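Fructosamine deglycase FrlB (Bacillus subtilis, PDB 3EUA) catalyses the conversion of a range of fructosamine 6-phosphates to glucose 6-phosphate and a free amino acid. Local coordinates at residues G35-A38 with I39-S43; K44-F47 with D48-K52. All coordinates share one frame; numbering follows the deposited sequence.

Interaction 1 (G35-A38 with I39-S43)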
loop_
_atom_site.group_PDB
_atom_site.type_symbol
_atom_site.label_atom_id
_atom_site.label_comp_id
_atom_site.label_asym_id
_atom_site.label_seq_id
_atom_site.Cartn_x
_atom_site.Cartn_y
_atom_site.Cartn_z
ATOM N N GLY A 35 7.774 -10.459 2.691
ATOM C CA GLY A 35 9.103 -9.866 2.797
ATOM C C GLY A 35 9.739 -9.594 1.457
ATOM O O GLY A 35 10.453 -8.576 1.267
ATOM N N SER A 36 9.520 -10.506 0.518
ATOM C CA SER A 36 10.090 -10.326 -0.840
ATOM C C SER A 36 9.414 -9.226 -1.615
ATOM O O SER A 36 10.018 -8.726 -2.545
ATOM C CB SER A 36 10.077 -11.613 -1.644
ATOM O OG SER A 36 11.055 -12.469 -1.110
ATOM N N SER A 37 8.152 -8.924 -1.293
ATOM C CA SER A 37 7.441 -7.812 -1.914
ATOM C C SER A 37 7.958 -6.547 -1.264
ATOM O O SER A 37 8.226 -5.562 -1.956
ATOM C CB SER A 37 5.945 -7.916 -1.704
ATOM O OG SER A 37 5.243 -6.821 -2.275
ATOM N N ALA A 38 8.136 -6.577 0.067
ATOM C CA ALA A 38 8.594 -5.372 0.793
ATOM C C ALA A 38 9.919 -4.835 0.280
ATOM O O ALA A 38 10.115 -3.625 0.233
ATOM C CB ALA A 38 8.695 -5.646 2.265
ATOM N N ILE A 39 10.841 -5.715 -0.110
ATOM C CA ILE A 39 12.143 -5.245 -0.602
ATOM C C ILE A 39 12.034 -4.469 -1.909
ATOM O O ILE A 39 12.986 -3.832 -2.322
ATOM C CB ILE A 39 13.203 -6.368 -0.793
ATOM C CG1 ILE A 39 12.954 -7.210 -2.065
ATOM C CG2 ILE A 39 13.350 -7.218 0.494
ATOM C CD1 ILE A 39 14.208 -8.037 -2.449
HETATM N N MSE A 40 10.885 -4.535 -2.570
HETATM C CA MSE A 40 10.696 -3.822 -3.837
HETATM C C MSE A 40 10.150 -2.404 -3.739
HETATM O O MSE A 40 10.101 -1.683 -4.750
HETATM C CB MSE A 40 9.794 -4.629 -4.754
HETATM C CG MSE A 40 10.499 -5.863 -5.335
HETATM SE SE MSE A 40 9.299 -7.069 -6.207
HETATM C CE MSE A 40 10.567 -8.490 -6.346
ATOM N N TYR A 41 9.736 -1.993 -2.539
ATOM C CA TYR A 41 9.159 -0.682 -2.365
ATOM C C TYR A 41 10.143 0.424 -2.751
ATOM O O TYR A 41 9.753 1.392 -3.412
ATOM C CB TYR A 41 8.606 -0.479 -0.948
ATOM C CG TYR A 41 7.287 -1.184 -0.695
ATOM C CD1 TYR A 41 7.134 -2.548 -0.904
ATOM C CD2 TYR A 41 6.228 -0.515 -0.147
ATOM C CE1 TYR A 41 5.929 -3.189 -0.631
ATOM C CE2 TYR A 41 5.026 -1.156 0.144
ATOM C CZ TYR A 41 4.886 -2.482 -0.101
ATOM O OH TYR A 41 3.695 -3.131 0.171
ATOM N N PRO A 42 11.412 0.317 -2.338
ATOM C CA PRO A 42 12.403 1.325 -2.738
ATOM C C PRO A 42 12.568 1.405 -4.268
ATOM O O PRO A 42 12.741 2.468 -4.826
ATOM C CB PRO A 42 13.686 0.808 -2.112
ATOM C CG PRO A 42 13.261 -0.074 -1.054
ATOM C CD PRO A 42 11.986 -0.670 -1.421
ATOM N N SER A 43 12.500 0.256 -4.942
ATOM C CA SER A 43 12.611 0.246 -6.412
ATOM C C SER A 43 11.441 0.962 -7.078
ATOM O O SER A 43 11.606 1.526 -8.169
ATOM C CB SER A 43 12.752 -1.176 -6.916
ATOM O OG SER A 43 14.033 -1.685 -6.538
HETATM O O HOH W 1 3.336 -5.889 -0.797
#

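Interaction 2 (K44-F47 with D48-K52)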
loop_
_atom_site.group_PDB
_atom_site.type_symbol
_atom_site.label_atom_id
_atom_site.label_comp_id
_atom_site.label_asym_id
_atom_site.label_seq_id
_atom_site.Cartn_x
_atom_site.Cartn_y
_atom_site.Cartn_z
ATOM N N LYS A 44 10.237 0.865 -6.482
ATOM C CA LYS A 44 9.065 1.595 -6.993
ATOM C C LYS A 44 9.335 3.090 -6.804
ATOM O O LYS A 44 9.093 3.904 -7.725
ATOM C CB LYS A 44 7.764 1.084 -6.329
ATOM C CG LYS A 44 6.475 1.884 -6.554
ATOM C CD LYS A 44 6.149 2.222 -7.980
ATOM C CE LYS A 44 4.835 3.024 -8.083
ATOM N NZ LYS A 44 4.612 3.627 -9.432
ATOM N N TYR A 45 9.890 3.473 -5.664
ATOM C CA TYR A 45 10.229 4.864 -5.423
ATOM C C TYR A 45 11.254 5.359 -6.455
ATOM O O TYR A 45 11.082 6.432 -7.011
ATOM C CB TYR A 45 10.768 5.043 -4.024
ATOM C CG TYR A 45 10.965 6.452 -3.634
ATOM C CD1 TYR A 45 9.940 7.170 -3.016
ATOM C CD2 TYR A 45 12.177 7.078 -3.833
ATOM C CE1 TYR A 45 10.134 8.495 -2.623
ATOM C CE2 TYR A 45 12.380 8.357 -3.448
ATOM C CZ TYR A 45 11.354 9.075 -2.849
ATOM O OH TYR A 45 11.577 10.393 -2.478
ATOM N N VAL A 46 12.297 4.546 -6.725
ATOM C CA VAL A 46 13.305 4.872 -7.733
ATOM C C VAL A 46 12.643 5.104 -9.084
ATOM O O VAL A 46 12.854 6.133 -9.725
ATOM C CB VAL A 46 14.417 3.769 -7.835
ATOM C CG1 VAL A 46 15.344 3.994 -9.031
ATOM C CG2 VAL A 46 15.253 3.721 -6.546
ATOM N N PHE A 47 11.830 4.162 -9.531
ATOM C CA PHE A 47 11.122 4.345 -10.795
ATOM C C PHE A 47 10.279 5.606 -10.819
ATOM O O PHE A 47 10.260 6.312 -11.829
ATOM C CB PHE A 47 10.245 3.130 -11.161
ATOM C CG PHE A 47 10.892 2.215 -12.119
ATOM C CD1 PHE A 47 11.825 1.289 -11.707
ATOM C CD2 PHE A 47 10.607 2.320 -13.481
ATOM C CE1 PHE A 47 12.454 0.455 -12.628
ATOM C CE2 PHE A 47 11.228 1.485 -14.387
ATOM C CZ PHE A 47 12.163 0.565 -13.958
ATOM N N ASP A 48 9.580 5.901 -9.729
ATOM C CA ASP A 48 8.756 7.126 -9.680
ATOM C C ASP A 48 9.567 8.401 -9.831
ATOM O O ASP A 48 9.120 9.336 -10.470
ATOM C CB ASP A 48 7.891 7.194 -8.401
ATOM C CG ASP A 48 6.716 6.231 -8.433
ATOM O OD1 ASP A 48 6.371 5.692 -9.519
ATOM O OD2 ASP A 48 6.113 6.019 -7.366
ATOM N N ARG A 49 10.757 8.428 -9.244
ATOM C CA ARG A 49 11.644 9.605 -9.324
ATOM C C ARG A 49 12.532 9.668 -10.577
ATOM O O ARG A 49 12.970 10.755 -10.976
ATOM C CB ARG A 49 12.551 9.610 -8.097
ATOM C CG ARG A 49 11.865 9.972 -6.810
ATOM C CD ARG A 49 11.946 11.464 -6.506
ATOM N NE ARG A 49 11.491 12.322 -7.592
ATOM C CZ ARG A 49 12.237 13.108 -8.365
ATOM N NH1 ARG A 49 13.557 13.223 -8.225
ATOM N NH2 ARG A 49 11.634 13.841 -9.292
ATOM N N GLU A 50 12.796 8.509 -11.195
ATOM C CA GLU A 50 13.720 8.434 -12.326
ATOM C C GLU A 50 13.184 8.119 -13.712
ATOM O O GLU A 50 13.768 8.584 -14.700
ATOM C CB GLU A 50 14.748 7.342 -12.035
ATOM C CG GLU A 50 15.587 7.613 -10.792
ATOM C CD GLU A 50 16.509 8.814 -10.969
ATOM O OE1 GLU A 50 16.967 9.092 -12.099
ATOM O OE2 GLU A 50 16.781 9.469 -9.944
ATOM N N SER A 51 12.127 7.312 -13.795
ATOM C CA SER A 51 11.642 6.878 -15.095
ATOM C C SER A 51 10.684 7.851 -15.736
ATOM O O SER A 51 9.616 8.121 -15.225
ATOM C CB SER A 51 10.981 5.498 -15.014
ATOM O OG SER A 51 10.529 5.129 -16.308
ATOM N N LYS A 52 11.072 8.338 -16.904
ATOM C CA LYS A 52 10.258 9.259 -17.647
ATOM C C LYS A 52 9.299 8.506 -18.576
ATOM O O LYS A 52 8.223 9.008 -18.861
ATOM C CB LYS A 52 11.174 10.203 -18.449
#

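Interaction 1 (G35-A38 with I39-S43)
The Tyr41 ring turns one edge to the end of helix 35-38. Ser37 O lies at that edge, in the plane of the ring, 3.4 Å from Tyr41 CD1. Water 1 also sits in the ring plane, off the hydroxyl end. Ala38 O approaches the same CD1 obliquely, at 3.4 Å. The ring comes back alongside Ser37 and Ala38 because CG of Tyr41 stands beside its own backbone N, with chi1 -76°. Tyr41 CE1 then packs against Ala38 CA. Ser37 has its OG turned opposite the backbone N, which lets it share water 1 with the tyrosine. The water stands 2.6 Å from Ser37 OG and 2.9 Å from Tyr41 OH, and so joins the two hydroxyls.

The backbone between them links the short helix 35-38, which follows strand 27-32, to helix 41-50 in the first SIS domain. Ile39 N still makes a helical bond to Gly35 O. The pattern then tightens. Met40 N bonds to Ser37 O at 2.9 Å, and Tyr41 N closes a type I beta turn on Ala38 O at 3.2 Å.

The Ile39 side chain lies against two carbonyl oxygens of helix 35-38. Its CG1 meets Ser36 O at 3.3 Å, and its CG2 lies close to Gly35 O. Ser36 O is buried here without a polar partner. Selenomethionine Met40 runs extended beyond CG and brings CE to 3.8 Å from Ser36 O. Its side chain also packs on Leu141 of helix 137-153 and on Phe30 and Leu58 of the sheet. Ala38 touches Tyr209 of helix 205-220, and Tyr41 touches Tyr205 of the same helix.

Interaction 2 (K44-F47 with D48-K52)
Lys44 and Asp48 reach across one helical turn with their side chains at a slant to each other. The lysine starts with CG opposite its backbone N, chi1 170°, then bends at chi2. This brings NZ to 2.7 Å from Asp48 OD1, on the syn lone pair, in a salt bridge. Lys44 CE lies 3.3 Å from Asp48 OD2. That oxygen is held by Tyr59 and Arg67 of the second subunit, while Lys44 NZ also pairs with Asp57 of that subunit. With an alanine here, Asp48 OD1 would probably lose its lysine partner and Asp57 of the second subunit its ion-pair mate.

Tyr45 and Arg49 run side by side in the same direction. Arg49 CG comes obliquely to the ring, 3.8 Å from Tyr45 CE2. The guanidinium is turned 72° from the ring plane. Tyr45 OH bonds to Glu254, and Arg49 NH2 to Asn68 O of the second subunit.

All this lies on the last turns of helix 41-50 in the first SIS domain, at an interface with a second subunit. Glu50 N reaches Val46 O at 2.8 Å, and Ser51 N closes on Phe47 O at 2.9 Å.

Val46 CG1 touches Glu50 CG at 4.0 Å, and the glutamate's carboxylate goes on to Asn155 and Lys157. Ser51 CB sits obliquely to the Phe47 ring, 3.5 Å from Phe47 CD2, while its OG bonds to Glu153.

The two interactions follow each other along the chain without a gap, interaction 1 first. The centres of interactions 1 and 2 are about 14 Å apart. Both use helix 41-50: interaction 1 takes in the residues that lead into it, and interaction 2 its later part. Apart from adjoining in sequence they do not touch. Both belong to the first SIS domain, where the helix touches strands of the five-stranded parallel sheet and helix 137-153. It also meets helices 205-220 and 288-313. The centre of interaction 1 is about 3 Å from the centre of the chain; that of interaction 2 is about 15 Å from it. The continuous run 35-52 thus leads from near the middle of the chain to an interface with a second subunit.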